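Local atomic coordinates of kynurenine formamidase (Bacillus anthracis, PDB entry 4CO9), a protein that hydrolyses N-formyl-L-kynurenine to L-kynurenine and formate with two zinc ions per subunit, the second step of tryptophan degradation by the kynurenine pathway. Residues Asp58-His62 against Asp198-Ser202; Ile11-Leu15 against His52-His56; Pro81-Val87 against Val106-Arg112; Leu98-Glu104 against Phe136-Lys140. All blocks are in the same frame, centred on the assembly; numbering follows the deposited sequence. Where two conformers were deposited one is given.

Contact 1: Asp58-His62 against Asp198-Ser202. With ZN (zinc ion), chain O; ZN (zinc ion), chain P.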
loop_
_atom_site.group_PDB
_atom_site.type_symbol
_atom_site.label_atom_id
_atom_site.label_comp_id
_atom_site.label_asym_id
_atom_site.label_seq_id
_atom_site.Cartn_x
_atom_site.Cartn_y
_atom_site.Cartn_z
ATOM N N ASP C 58 -0.378 -0.597 12.515
ATOM C CA ASP C 58 -0.327 0.443 13.543
ATOM C C ASP C 58 1.095 0.976 13.694
ATOM O O ASP C 58 2.051 0.202 13.710
ATOM C CB ASP C 58 -0.703 -0.107 14.906
ATOM C CG ASP C 58 -2.134 -0.535 15.008
ATOM O OD1 ASP C 58 -2.964 -0.210 14.138
ATOM O OD2 ASP C 58 -2.428 -1.236 16.003
ATOM N N ALA C 59 1.232 2.293 13.810
ATOM C CA ALA C 59 2.501 2.902 14.220
ATOM C C ALA C 59 2.425 3.142 15.731
ATOM O O ALA C 59 1.327 3.249 16.274
ATOM C CB ALA C 59 2.722 4.211 13.495
ATOM N N PRO C 60 3.579 3.219 16.413
ATOM C CA PRO C 60 3.566 3.426 17.859
ATOM C C PRO C 60 2.861 4.728 18.266
ATOM O O PRO C 60 2.234 4.788 19.325
ATOM C CB PRO C 60 5.051 3.446 18.221
ATOM C CG PRO C 60 5.685 2.592 17.177
ATOM C CD PRO C 60 4.921 2.857 15.919
ATOM N N PHE C 61 2.888 5.726 17.399
ATOM C CA PHE C 61 2.160 6.968 17.649
ATOM C C PHE C 61 0.661 6.755 17.926
ATOM O O PHE C 61 0.040 7.580 18.608
ATOM C CB PHE C 61 2.366 7.937 16.492
ATOM C CG PHE C 61 1.595 9.237 16.626
ATOM C CD1 PHE C 61 1.786 10.059 17.712
ATOM C CD2 PHE C 61 0.691 9.633 15.651
ATOM C CE1 PHE C 61 1.086 11.248 17.827
ATOM C CE2 PHE C 61 -0.013 10.816 15.764
ATOM C CZ PHE C 61 0.187 11.628 16.862
ATOM N N HIS C 62 0.082 5.671 17.402
ATOM C CA HIS C 62 -1.319 5.331 17.648
ATOM C C HIS C 62 -1.627 5.229 19.146
ATOM O O HIS C 62 -2.684 5.677 19.584
ATOM C CB HIS C 62 -1.670 4.015 16.969
ATOM C CG HIS C 62 -3.060 3.537 17.226
ATOM N ND1 HIS C 62 -4.169 4.317 17.009
ATOM C CD2 HIS C 62 -3.524 2.340 17.635
ATOM C CE1 HIS C 62 -5.257 3.633 17.299
ATOM N NE2 HIS C 62 -4.891 2.422 17.679
ATOM N N ASP C 198 3.236 11.618 9.042
ATOM C CA ASP C 198 2.751 12.028 10.352
ATOM C C ASP C 198 1.727 11.094 10.966
ATOM O O ASP C 198 1.171 11.404 12.011
ATOM C CB ASP C 198 2.155 13.431 10.245
ATOM C CG ASP C 198 3.147 14.439 9.704
ATOM O OD1 ASP C 198 4.268 14.476 10.200
ATOM O OD2 ASP C 198 2.815 15.176 8.766
ATOM N N ALA C 199 1.458 9.962 10.323
ATOM C CA ALA C 199 0.322 9.140 10.697
ATOM C C ALA C 199 0.586 8.121 11.802
ATOM O O ALA C 199 1.724 7.714 12.042
ATOM C CB ALA C 199 -0.262 8.447 9.455
ATOM N N ASP C 200 -0.523 7.698 12.407
ATOM C CA ASP C 200 -0.588 6.748 13.477
ATOM C C ASP C 200 -0.683 5.313 12.967
ATOM O O ASP C 200 -0.742 4.383 13.765
ATOM C CB ASP C 200 -1.811 7.051 14.358
ATOM C CG ASP C 200 -3.130 7.123 13.559
ATOM O OD1 ASP C 200 -3.248 7.963 12.640
ATOM O OD2 ASP C 200 -4.050 6.356 13.881
ATOM N N GLY C 201 -0.695 5.131 11.648
ATOM C CA GLY C 201 -0.791 3.800 11.039
ATOM C C GLY C 201 -1.095 3.972 9.564
ATOM O O GLY C 201 -1.107 5.104 9.071
ATOM N N SER C 202 -1.307 2.873 8.856
ATOM C CA SER C 202 -1.595 2.954 7.429
ATOM C C SER C 202 -2.382 1.760 6.968
ATOM O O SER C 202 -2.077 0.641 7.354
ATOM C CB SER C 202 -0.307 2.995 6.613
ATOM O OG SER C 202 -0.587 3.060 5.226
HETATM ZN ZN ZN O . -4.170 -1.814 16.781
HETATM ZN ZN ZN P . -5.034 -0.351 14.182
HETATM O O HOH W 1 -5.385 -0.298 16.204
HETATM O O HOH W 2 -6.403 -2.187 17.916
#

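Contact 2: Ile11-Leu15 against His52-His56. With ZN (zinc ion), chain P.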
loop_
_atom_site.group_PDB
_atom_site.type_symbol
_atom_site.label_atom_id
_atom_site.label_comp_id
_atom_site.label_asym_id
_atom_site.label_seq_id
_atom_site.Cartn_x
_atom_site.Cartn_y
_atom_site.Cartn_z
ATOM N N ILE C 11 -4.583 -11.221 0.937
ATOM C CA ILE C 11 -5.116 -11.445 2.284
ATOM C C ILE C 11 -5.610 -10.139 2.917
ATOM O O ILE C 11 -5.576 -9.976 4.141
ATOM C CB ILE C 11 -4.108 -12.179 3.201
ATOM C CG1 ILE C 11 -2.787 -11.416 3.331
ATOM C CG2 ILE C 11 -3.863 -13.575 2.658
ATOM C CD1 ILE C 11 -1.973 -11.826 4.538
ATOM N N SER C 12 -6.069 -9.224 2.065
ATOM C CA SER C 12 -6.586 -7.935 2.497
ATOM C C SER C 12 -8.115 -7.894 2.428
ATOM O O SER C 12 -8.725 -8.562 1.601
ATOM C CB SER C 12 -6.034 -6.820 1.619
ATOM O OG SER C 12 -4.617 -6.840 1.577
ATOM N N GLN C 13 -8.717 -7.105 3.314
ATOM C CA GLN C 13 -10.158 -6.865 3.282
ATOM C C GLN C 13 -10.520 -5.851 2.188
ATOM O O GLN C 13 -9.892 -4.810 2.088
ATOM C CB GLN C 13 -10.635 -6.350 4.639
ATOM C CG GLN C 13 -10.524 -7.355 5.769
ATOM C CD GLN C 13 -11.087 -6.865 7.080
ATOM O OE1 GLN C 13 -11.289 -5.674 7.282
ATOM N NE2 GLN C 13 -11.353 -7.794 7.991
ATOM N N PRO C 14 -11.560 -6.140 1.390
ATOM C CA PRO C 14 -11.960 -5.159 0.392
ATOM C C PRO C 14 -12.405 -3.861 1.048
ATOM O O PRO C 14 -13.160 -3.891 2.029
ATOM C CB PRO C 14 -13.135 -5.830 -0.328
ATOM C CG PRO C 14 -12.919 -7.283 -0.133
ATOM C CD PRO C 14 -12.298 -7.413 1.242
ATOM N N LEU C 15 -11.916 -2.750 0.512
ATOM C CA LEU C 15 -12.227 -1.430 1.005
ATOM C C LEU C 15 -13.332 -0.829 0.143
ATOM O O LEU C 15 -13.142 -0.588 -1.044
ATOM C CB LEU C 15 -10.993 -0.535 0.970
ATOM C CG LEU C 15 -9.876 -0.856 1.973
ATOM C CD1 LEU C 15 -8.656 0.006 1.641
ATOM C CD2 LEU C 15 -10.319 -0.608 3.413
ATOM N N HIS C 52 -7.416 3.097 10.608
ATOM C CA HIS C 52 -7.616 1.753 11.134
ATOM C C HIS C 52 -8.869 1.138 10.531
ATOM O O HIS C 52 -9.806 0.759 11.227
ATOM C CB HIS C 52 -7.677 1.819 12.665
ATOM C CG HIS C 52 -6.474 2.478 13.272
ATOM N ND1 HIS C 52 -5.404 1.771 13.782
ATOM C CD2 HIS C 52 -6.159 3.784 13.414
ATOM C CE1 HIS C 52 -4.478 2.611 14.208
ATOM N NE2 HIS C 52 -4.914 3.840 13.997
ATOM N N THR C 53 -8.876 1.044 9.210
ATOM C CA THR C 53 -9.974 0.458 8.461
ATOM C C THR C 53 -9.389 -0.625 7.596
ATOM O O THR C 53 -8.404 -0.399 6.918
ATOM C CB THR C 53 -10.637 1.508 7.540
ATOM O OG1 THR C 53 -11.027 2.622 8.327
ATOM C CG2 THR C 53 -11.868 0.951 6.824
ATOM N N GLY C 54 -10.034 -1.785 7.585
ATOM C CA GLY C 54 -9.587 -2.887 6.771
ATOM C C GLY C 54 -8.240 -3.363 7.244
ATOM O O GLY C 54 -7.858 -3.151 8.401
ATOM N N THR C 55 -7.497 -3.969 6.334
ATOM C CA THR C 55 -6.189 -4.507 6.633
ATOM C C THR C 55 -5.221 -3.338 6.757
ATOM O O THR C 55 -5.097 -2.530 5.836
ATOM C CB THR C 55 -5.761 -5.473 5.521
ATOM O OG1 THR C 55 -6.797 -6.446 5.339
ATOM C CG2 THR C 55 -4.476 -6.182 5.883
ATOM N N HIS C 56 -4.530 -3.237 7.891
ATOM C CA HIS C 56 -3.694 -2.084 8.131
ATOM C C HIS C 56 -2.651 -2.360 9.199
ATOM O O HIS C 56 -2.743 -3.351 9.928
ATOM C CB HIS C 56 -4.567 -0.902 8.571
ATOM C CG HIS C 56 -5.126 -1.060 9.941
ATOM N ND1 HIS C 56 -6.267 -1.792 10.194
ATOM C CD2 HIS C 56 -4.698 -0.595 11.137
ATOM C CE1 HIS C 56 -6.534 -1.743 11.484
ATOM N NE2 HIS C 56 -5.594 -1.032 12.077
HETATM ZN ZN ZN P . -5.034 -0.351 14.182
HETATM O O HOH W 3 -7.812 -3.596 3.409
HETATM O O HOH W 1 -5.385 -0.298 16.204
#

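Contact 3: Pro81-Val87 against Val106-Arg112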
loop_
_atom_site.group_PDB
_atom_site.type_symbol
_atom_site.label_atom_id
_atom_site.label_comp_id
_atom_site.label_asym_id
_atom_site.label_seq_id
_atom_site.Cartn_x
_atom_site.Cartn_y
_atom_site.Cartn_z
ATOM N N PRO C 81 9.888 -13.458 4.689
ATOM C CA PRO C 81 9.356 -14.737 5.136
ATOM C C PRO C 81 8.417 -14.575 6.312
ATOM O O PRO C 81 8.682 -13.775 7.213
ATOM C CB PRO C 81 10.618 -15.515 5.548
ATOM C CG PRO C 81 11.676 -14.965 4.665
ATOM C CD PRO C 81 11.359 -13.497 4.558
ATOM N N THR C 82 7.323 -15.319 6.272
ATOM C CA THR C 82 6.310 -15.285 7.312
ATOM C C THR C 82 5.797 -16.685 7.534
ATOM O O THR C 82 5.773 -17.502 6.615
ATOM C CB THR C 82 5.055 -14.388 7.035
ATOM O OG1 THR C 82 4.308 -14.192 8.247
ATOM C CG2 THR C 82 4.098 -15.025 6.056
ATOM N N ARG C 83 5.422 -16.966 8.775
ATOM C CA ARG C 83 4.782 -18.210 9.117
ATOM C C ARG C 83 3.347 -17.923 9.516
ATOM O O ARG C 83 3.084 -16.948 10.210
ATOM C CB ARG C 83 5.518 -18.889 10.274
ATOM C CG ARG C 83 4.755 -20.106 10.736
ATOM C CD ARG C 83 5.168 -21.437 10.134
ATOM N NE ARG C 83 6.610 -21.631 9.986
ATOM C CZ ARG C 83 7.396 -22.163 10.914
ATOM N NH1 ARG C 83 6.897 -22.555 12.081
ATOM N NH2 ARG C 83 8.691 -22.319 10.667
ATOM N N ILE C 84 2.427 -18.781 9.088
ATOM C CA ILE C 84 1.027 -18.676 9.458
ATOM C C ILE C 84 0.599 -19.891 10.285
ATOM O O ILE C 84 0.865 -21.033 9.897
ATOM C CB ILE C 84 0.143 -18.578 8.207
ATOM C CG1 ILE C 84 0.626 -17.400 7.341
ATOM C CG2 ILE C 84 -1.320 -18.444 8.588
ATOM C CD1 ILE C 84 -0.234 -17.122 6.134
ATOM N N ILE C 85 -0.048 -19.630 11.419
ATOM C CA ILE C 85 -0.485 -20.678 12.335
ATOM C C ILE C 85 -1.917 -20.470 12.743
ATOM O O ILE C 85 -2.445 -19.352 12.687
ATOM C CB ILE C 85 0.389 -20.779 13.614
ATOM C CG1 ILE C 85 0.325 -19.502 14.437
ATOM C CG2 ILE C 85 1.829 -21.129 13.246
ATOM C CD1 ILE C 85 1.044 -19.585 15.771
ATOM N N ASP C 86 -2.536 -21.561 13.159
ATOM C CA ASP C 86 -3.915 -21.556 13.598
ATOM C C ASP C 86 -3.999 -21.461 15.118
ATOM O O ASP C 86 -3.482 -22.318 15.835
ATOM C CB ASP C 86 -4.685 -22.767 13.090
ATOM C CG ASP C 86 -6.176 -22.594 13.238
ATOM O OD1 ASP C 86 -6.687 -22.779 14.359
ATOM O OD2 ASP C 86 -6.833 -22.231 12.234
ATOM N N VAL C 87 -4.687 -20.428 15.595
ATOM C CA VAL C 87 -4.957 -20.247 17.020
ATOM C C VAL C 87 -6.454 -19.999 17.232
ATOM O O VAL C 87 -6.851 -19.195 18.066
ATOM C CB VAL C 87 -4.114 -19.121 17.624
ATOM C CG1 VAL C 87 -2.655 -19.551 17.712
ATOM C CG2 VAL C 87 -4.230 -17.839 16.808
ATOM N N VAL C 106 11.739 -17.933 12.652
ATOM C CA VAL C 106 10.619 -17.159 12.136
ATOM C C VAL C 106 10.829 -15.664 12.414
ATOM O O VAL C 106 11.201 -15.258 13.526
ATOM C CB VAL C 106 9.281 -17.646 12.745
ATOM C CG1 VAL C 106 8.128 -16.750 12.322
ATOM C CG2 VAL C 106 9.022 -19.084 12.319
ATOM N N GLU C 107 10.591 -14.844 11.392
ATOM C CA GLU C 107 10.739 -13.379 11.492
ATOM C C GLU C 107 9.378 -12.652 11.549
ATOM O O GLU C 107 9.283 -11.535 12.058
ATOM C CB GLU C 107 11.544 -12.855 10.291
ATOM C CG GLU C 107 12.975 -13.382 10.077
ATOM C CD GLU C 107 13.452 -13.180 8.641
ATOM O OE1 GLU C 107 13.094 -12.159 8.003
ATOM O OE2 GLU C 107 14.179 -14.058 8.135
ATOM N N ARG C 108 8.338 -13.263 10.990
ATOM C CA ARG C 108 7.006 -12.653 10.907
ATOM C C ARG C 108 5.991 -13.747 11.153
ATOM O O ARG C 108 6.139 -14.833 10.617
ATOM C CB ARG C 108 6.776 -12.047 9.520
ATOM C CG ARG C 108 7.772 -10.971 9.142
ATOM C CD ARG C 108 7.743 -10.542 7.688
ATOM N NE ARG C 108 8.902 -9.678 7.485
ATOM C CZ ARG C 108 10.151 -10.109 7.334
ATOM N NH1 ARG C 108 10.434 -11.413 7.280
ATOM N NH2 ARG C 108 11.130 -9.220 7.213
ATOM N N LEU C 109 4.970 -13.463 11.955
ATOM C CA LEU C 109 4.006 -14.478 12.336
ATOM C C LEU C 109 2.590 -13.963 12.192
ATOM O O LEU C 109 2.261 -12.910 12.735
ATOM C CB LEU C 109 4.267 -14.902 13.786
ATOM C CG LEU C 109 3.378 -15.989 14.370
ATOM C CD1 LEU C 109 3.644 -17.309 13.660
ATOM C CD2 LEU C 109 3.643 -16.145 15.860
ATOM N N LEU C 110 1.774 -14.679 11.418
ATOM C CA LEU C 110 0.348 -14.362 11.275
ATOM C C LEU C 110 -0.476 -15.382 12.025
ATOM O O LEU C 110 -0.265 -16.593 11.881
ATOM C CB LEU C 110 -0.080 -14.326 9.808
ATOM C CG LEU C 110 0.761 -13.476 8.864
ATOM C CD1 LEU C 110 0.208 -13.483 7.452
ATOM C CD2 LEU C 110 0.895 -12.044 9.368
ATOM N N LEU C 111 -1.426 -14.886 12.813
ATOM C CA LEU C 111 -2.284 -15.704 13.651
ATOM C C LEU C 111 -3.698 -15.757 13.086
ATOM O O LEU C 111 -4.370 -14.728 12.991
ATOM C CB LEU C 111 -2.322 -15.131 15.070
ATOM C CG LEU C 111 -0.999 -14.855 15.770
ATOM C CD1 LEU C 111 -1.238 -14.340 17.184
ATOM C CD2 LEU C 111 -0.150 -16.110 15.820
ATOM N N ARG C 112 -4.135 -16.956 12.695
ATOM C CA ARG C 112 -5.511 -17.185 12.291
ATOM C C ARG C 112 -6.353 -17.546 13.514
ATOM O O ARG C 112 -6.240 -18.651 14.044
ATOM C CB ARG C 112 -5.620 -18.316 11.249
ATOM C CG ARG C 112 -6.988 -18.375 10.583
ATOM C CD ARG C 112 -7.274 -19.648 9.778
ATOM N NE ARG C 112 -6.300 -19.890 8.713
ATOM C CZ ARG C 112 -5.193 -20.606 8.871
ATOM N NH1 ARG C 112 -4.924 -21.205 10.038
ATOM N NH2 ARG C 112 -4.356 -20.740 7.860
HETATM O O HOH W 4 9.423 -16.027 9.011
#

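Contact 4: Leu98-Glu104 against Phe136-Lys140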
loop_
_atom_site.group_PDB
_atom_site.type_symbol
_atom_site.label_atom_id
_atom_site.label_comp_id
_atom_site.label_asym_id
_atom_site.label_seq_id
_atom_site.Cartn_x
_atom_site.Cartn_y
_atom_site.Cartn_z
ATOM N N LEU C 98 1.503 -20.422 22.397
ATOM C CA LEU C 98 2.465 -20.417 21.293
ATOM C C LEU C 98 3.641 -21.374 21.508
ATOM O O LEU C 98 4.369 -21.682 20.559
ATOM C CB LEU C 98 2.994 -19.008 21.049
ATOM C CG LEU C 98 1.963 -17.970 20.589
ATOM C CD1 LEU C 98 2.695 -16.727 20.123
ATOM C CD2 LEU C 98 1.059 -18.496 19.478
ATOM N N GLU C 99 3.819 -21.856 22.737
ATOM C CA GLU C 99 4.896 -22.809 23.046
ATOM C C GLU C 99 4.773 -24.103 22.240
ATOM O O GLU C 99 5.775 -24.721 21.938
ATOM C CB GLU C 99 4.926 -23.129 24.547
ATOM C CG GLU C 99 5.653 -22.080 25.383
ATOM C CD GLU C 99 5.615 -22.359 26.883
ATOM O OE1 GLU C 99 4.768 -23.159 27.351
ATOM O OE2 GLU C 99 6.453 -21.771 27.595
ATOM N N LYS C 100 3.557 -24.504 21.878
ATOM C CA LYS C 100 3.357 -25.734 21.102
ATOM C C LYS C 100 3.789 -25.633 19.632
ATOM O O LYS C 100 3.826 -26.639 18.925
ATOM C CB LYS C 100 1.901 -26.222 21.161
ATOM C CG LYS C 100 0.908 -25.461 20.311
ATOM C CD LYS C 100 -0.426 -26.191 20.212
ATOM C CE LYS C 100 -1.182 -25.767 18.968
ATOM N NZ LYS C 100 -2.505 -26.430 18.829
ATOM N N PHE C 101 4.113 -24.433 19.166
ATOM C CA PHE C 101 4.536 -24.248 17.783
ATOM C C PHE C 101 6.051 -24.189 17.683
ATOM O O PHE C 101 6.736 -23.720 18.578
ATOM C CB PHE C 101 3.887 -22.992 17.202
ATOM C CG PHE C 101 2.392 -23.070 17.150
ATOM C CD1 PHE C 101 1.757 -23.677 16.089
ATOM C CD2 PHE C 101 1.619 -22.554 18.185
ATOM C CE1 PHE C 101 0.379 -23.760 16.039
ATOM C CE2 PHE C 101 0.238 -22.628 18.143
ATOM C CZ PHE C 101 -0.380 -23.234 17.062
ATOM N N HIS C 102 6.577 -24.722 16.601
ATOM C CA HIS C 102 7.989 -24.681 16.339
ATOM C C HIS C 102 8.279 -23.413 15.531
ATOM O O HIS C 102 8.064 -23.387 14.337
ATOM C CB HIS C 102 8.428 -25.950 15.600
ATOM C CG HIS C 102 9.909 -26.049 15.452
ATOM N ND1 HIS C 102 10.589 -25.438 14.423
ATOM C CD2 HIS C 102 10.852 -26.630 16.233
ATOM C CE1 HIS C 102 11.886 -25.658 14.561
ATOM N NE2 HIS C 102 12.072 -26.380 15.652
ATOM N N LEU C 103 8.800 -22.384 16.186
ATOM C CA LEU C 103 8.899 -21.032 15.587
ATOM C C LEU C 103 10.328 -20.562 15.450
ATOM O O LEU C 103 10.566 -19.367 15.272
ATOM C CB LEU C 103 8.148 -20.041 16.472
ATOM C CG LEU C 103 6.643 -20.237 16.609
ATOM C CD1 LEU C 103 6.086 -19.341 17.705
ATOM C CD2 LEU C 103 5.957 -19.946 15.287
ATOM N N GLU C 104 11.290 -21.483 15.536
ATOM C CA GLU C 104 12.688 -21.093 15.407
ATOM C C GLU C 104 12.949 -20.536 14.007
ATOM O O GLU C 104 12.488 -21.081 13.019
ATOM C CB GLU C 104 13.633 -22.264 15.762
ATOM C CG GLU C 104 13.463 -22.758 17.200
ATOM C CD GLU C 104 13.600 -21.643 18.220
ATOM O OE1 GLU C 104 14.706 -21.077 18.312
ATOM O OE2 GLU C 104 12.606 -21.326 18.928
ATOM N N PHE C 136 8.469 -13.387 24.647
ATOM C CA PHE C 136 8.553 -14.710 24.026
ATOM C C PHE C 136 8.871 -14.624 22.535
ATOM O O PHE C 136 9.814 -15.244 22.059
ATOM C CB PHE C 136 7.233 -15.461 24.216
ATOM C CG PHE C 136 7.214 -16.819 23.583
ATOM C CD1 PHE C 136 7.947 -17.856 24.134
ATOM C CD2 PHE C 136 6.464 -17.066 22.431
ATOM C CE1 PHE C 136 7.935 -19.120 23.561
ATOM C CE2 PHE C 136 6.448 -18.330 21.855
ATOM C CZ PHE C 136 7.183 -19.356 22.427
ATOM N N LEU C 137 8.067 -13.862 21.802
ATOM C CA LEU C 137 8.256 -13.714 20.359
ATOM C C LEU C 137 9.551 -12.986 20.016
ATOM O O LEU C 137 10.267 -13.375 19.095
ATOM C CB LEU C 137 7.070 -12.962 19.740
ATOM C CG LEU C 137 5.728 -13.690 19.781
ATOM C CD1 LEU C 137 4.640 -12.802 19.203
ATOM C CD2 LEU C 137 5.786 -15.014 19.043
ATOM N N SER C 138 9.834 -11.931 20.752
ATOM C CA SER C 138 11.027 -11.133 20.532
ATOM C C SER C 138 12.300 -11.939 20.714
ATOM O O SER C 138 13.248 -11.815 19.931
ATOM C CB SER C 138 11.032 -9.944 21.492
ATOM O OG SER C 138 12.206 -9.162 21.358
ATOM N N GLU C 139 12.309 -12.782 21.735
ATOM C CA GLU C 139 13.435 -13.681 21.970
ATOM C C GLU C 139 13.697 -14.584 20.750
ATOM O O GLU C 139 14.838 -14.922 20.456
ATOM C CB GLU C 139 13.135 -14.601 23.159
ATOM C CG GLU C 139 14.356 -15.263 23.811
ATOM C CD GLU C 139 14.744 -16.546 23.098
ATOM O OE1 GLU C 139 13.831 -17.252 22.616
ATOM O OE2 GLU C 139 15.953 -16.850 23.020
ATOM N N LYS C 140 12.636 -14.984 20.055
ATOM C CA LYS C 140 12.776 -15.820 18.853
ATOM C C LYS C 140 13.231 -15.059 17.628
ATOM O O LYS C 140 13.588 -15.681 16.633
ATOM C CB LYS C 140 11.465 -16.536 18.537
ATOM C CG LYS C 140 11.004 -17.411 19.672
ATOM C CD LYS C 140 10.234 -18.611 19.186
ATOM C CE LYS C 140 9.822 -19.467 20.366
ATOM N NZ LYS C 140 10.995 -20.041 21.077
HETATM O O HOH W 5 14.340 -19.351 20.224
#

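Contact 1: Asp58-His62 against Asp198-Ser202
Ala-59 N approaches Asp-200 O from above the carbonyl plane, 47° out of it, and still makes a hydrogen bond of 2.9 Å. Next to it, Asp-58 pairs with Gly-201 as a non-hydrogen-bonded antiparallel pair, its CA 4.2 Å from Gly-201 CA. The Asp-58 carboxylate bridges both zinc ions: OD1 is 2.1 Å from the zinc ion of chain P, and OD2 is 2.0 Å from that of chain O. Water 1 also lies between the ions, bound to each at 2.0 Å, and His-52, His-56, His-163 and Glu-175 complete the protein ligands. Asp-200 has the largest share of the packing: its carbonyl O lies 3.4 Å from His-62 CB, and its CB is 3.8 Å from Phe-61 CD2. With CG between the backbone N and carbonyl carbon (chi1 54°), its carboxylate stands near the ring of His-62, the probable proton donor/acceptor, the planes 36° apart. His-62 ND1, however, bonds Asn-43 O of the second subunit, and Asp-200 OD1 bonds Tyr-30 OH of that subunit. Asp-200 OD2 takes a hydrogen bond from His-52 NE2. As a second-shell residue, Asp-200 thus probably orients the His-52 ring, tying the metal site to the dimer interface.

Contact 2: Ile11-Leu15 against His52-His56
Gln-13 reaches over the backbone of Gly-54 with its side-chain amide, OE1 lying 3.3 Å from Gly-54 CA. Its CG stands beside the backbone N (chi1 -66°) and the chain runs extended from there, which carries the amide oxygen across to the glycine. Leu-15 comes to the same turn with CD2, which is 4.1 Å from Gly-54 CA and equally close to the methyl CG2 of Thr-53. Gly-54 itself has a positive phi (65°), and the chain turns there between the two threonines.

The polar link is made by Thr-55, whose OG1 accepts a hydrogen bond of 2.9 Å from Gln-13 N. That hydroxyl is also hydrogen-bonded to Asn-176 O, so one oxygen ties three pieces of chain together. Water 3 adds a bridge beside it, donating to Gln-13 O at 2.7 Å and accepting from Thr-55 N. Leu-15 also packs against Leu-196 of the second subunit.

The segment 52-56 also binds metal. His-56 ND1 gives Gly-54 O a nearly straight hydrogen bond (175°), in the plane of the imidazole ring; this fixes the ring's rotation and presents NE2 to the zinc ion of chain P. Gly-54 O also takes a hydrogen bond from Asn-176 ND2, so Asn-176 meets both Gly-54 and Thr-55. His-52 ND1 binds the same ion at 2.2 Å, and His-52 CA sits over the centre of the His-56 ring. Asp-58, Glu-175 and water 1 complete the coordination. His-Thr-Gly-Thr-His is the first half of the HxGTHxDxPxH signature of the cyclase family, against which the loop 11-15 packs.

Contact 3: Pro81-Val87 against Val106-Arg112
Arg-108 NH1 donates to Pro-81 O at 2.9 Å, with the acceptor lying in the guanidinium plane. The same nitrogen forms a salt bridge with its neighbour Glu-107, while NE and NH2 are taken by the carbonyls of Val-77 and Gln-76, so every nitrogen of this buried group has a partner. At the far end, Asp-86 OD2 meets Arg-112 NH1 in a salt bridge of 3.1 Å, seen in one of two conformers of the aspartate and therefore less certain; Asp-86 OD1 is hydrogen-bonded to Ser-88 OG. Arg-112 is held in any case by Asp-184 and by the carbonyls of Val-182 and Leu-179.

Between these ends runs a parallel ladder in which Arg-83 and Ile-85 use both NH and CO across the strands. Arg-83 N binds Arg-108 O, Arg-83 O receives Leu-110 N, Ile-85 N binds Leu-110 O, and Ile-85 O receives Arg-112 N at 2.9 Å. Val-87 N closes the series on Arg-112 O at 2.8 Å.

Side chains pack on both faces. Ile-85 CD1 touches Leu-111 CD2 at 3.7 Å, the two chains lying side by side, and also reaches Leu-109 CD1 at 4.0 Å. On that face the Arg-83 chain bends at chi2 and chi3, laying its guanidinium over Val-106 CG2 (3.6 Å from NH2) while NE pairs with Asp-186. The opposite face carries Ile-84 CD1 against Leu-110 CD1.

Strand 81-86 is flanked by antiparallel 185-190 and strand 108-112 by parallel 144-147, so the pair lies inside the mixed sheet. Helix 95-98 belongs to the connection between them.

Contact 4: Leu98-Glu104 against Phe136-Lys140
Phe-136 is the centre of the apolar contacts: its CE2 is 3.6 Å from Leu-98 CB, and Leu-103 CD1 reaches the same ring carbon at 4.3 Å. With CG anti to the backbone N (chi1 179°), the ring extends from helix 133-140 into the bend of the 98-104 loop. The aliphatic CG of Glu-99 adds a looser contact at CE1, while its carboxylate turns to Lys-95. The next residue, Leu-137, meets Leu-98 CD1 with its CD2 at 3.7 Å, the two leucine chains crossing at about a right angle; Leu-137 and Leu-103 also rest on Leu-109 of the sheet.

The ionic part falls to Lys-140, which lays its CD against Leu-103 CB at 3.7 Å; its bend at chi4 (-64°) turns the ammonium group to Glu-104, whose side chain it crosses at about a right angle. NZ meets Glu-104 OE2 at 3.0 Å, nearly along the C-O axis, in a salt bridge. Glu-104 starts out pointing away from the helix; its bend at chi2 brings the carboxylate back. Water 5 donates to both Glu-104 OE1 and Glu-139 OE1.

A type I beta turn from Leu-98 to Phe-101 closes with Phe-101 N on Leu-98 O at 3.1 Å and sets Leu-98 and Glu-99, its first two residues, against the Phe-136 ring.

Buried leucines and the phenylalanine ring thus hold helix and loop together, whereas the salt bridge lies at the exposed rim, where water probably screens its charges; the lysine methylenes join the two zones.

In the fold
Contacts 1 and 2 are buried around the zinc site: they share the zinc ion of chain P and water 1, and both touch the second subunit. Their segments 52-56 and 58-62 follow each other in one metal-binding stretch, and in both a few hydrogen bonds and metal ligands accompany modest packing. Contact 3 is also largely buried but is regular sheet, with a backbone ladder and packed aliphatic side chains; it meets contact 2 through Ile-11 and Leu-110. Contact 4 lies furthest out, its centre about 20 Å from the centre of the chain, and is only partly buried. It packs on contact 3 through Leu-98 and Phe-101 against Ile-85, and the His-102 carbonyl takes a probable hydrogen bond from Arg-83.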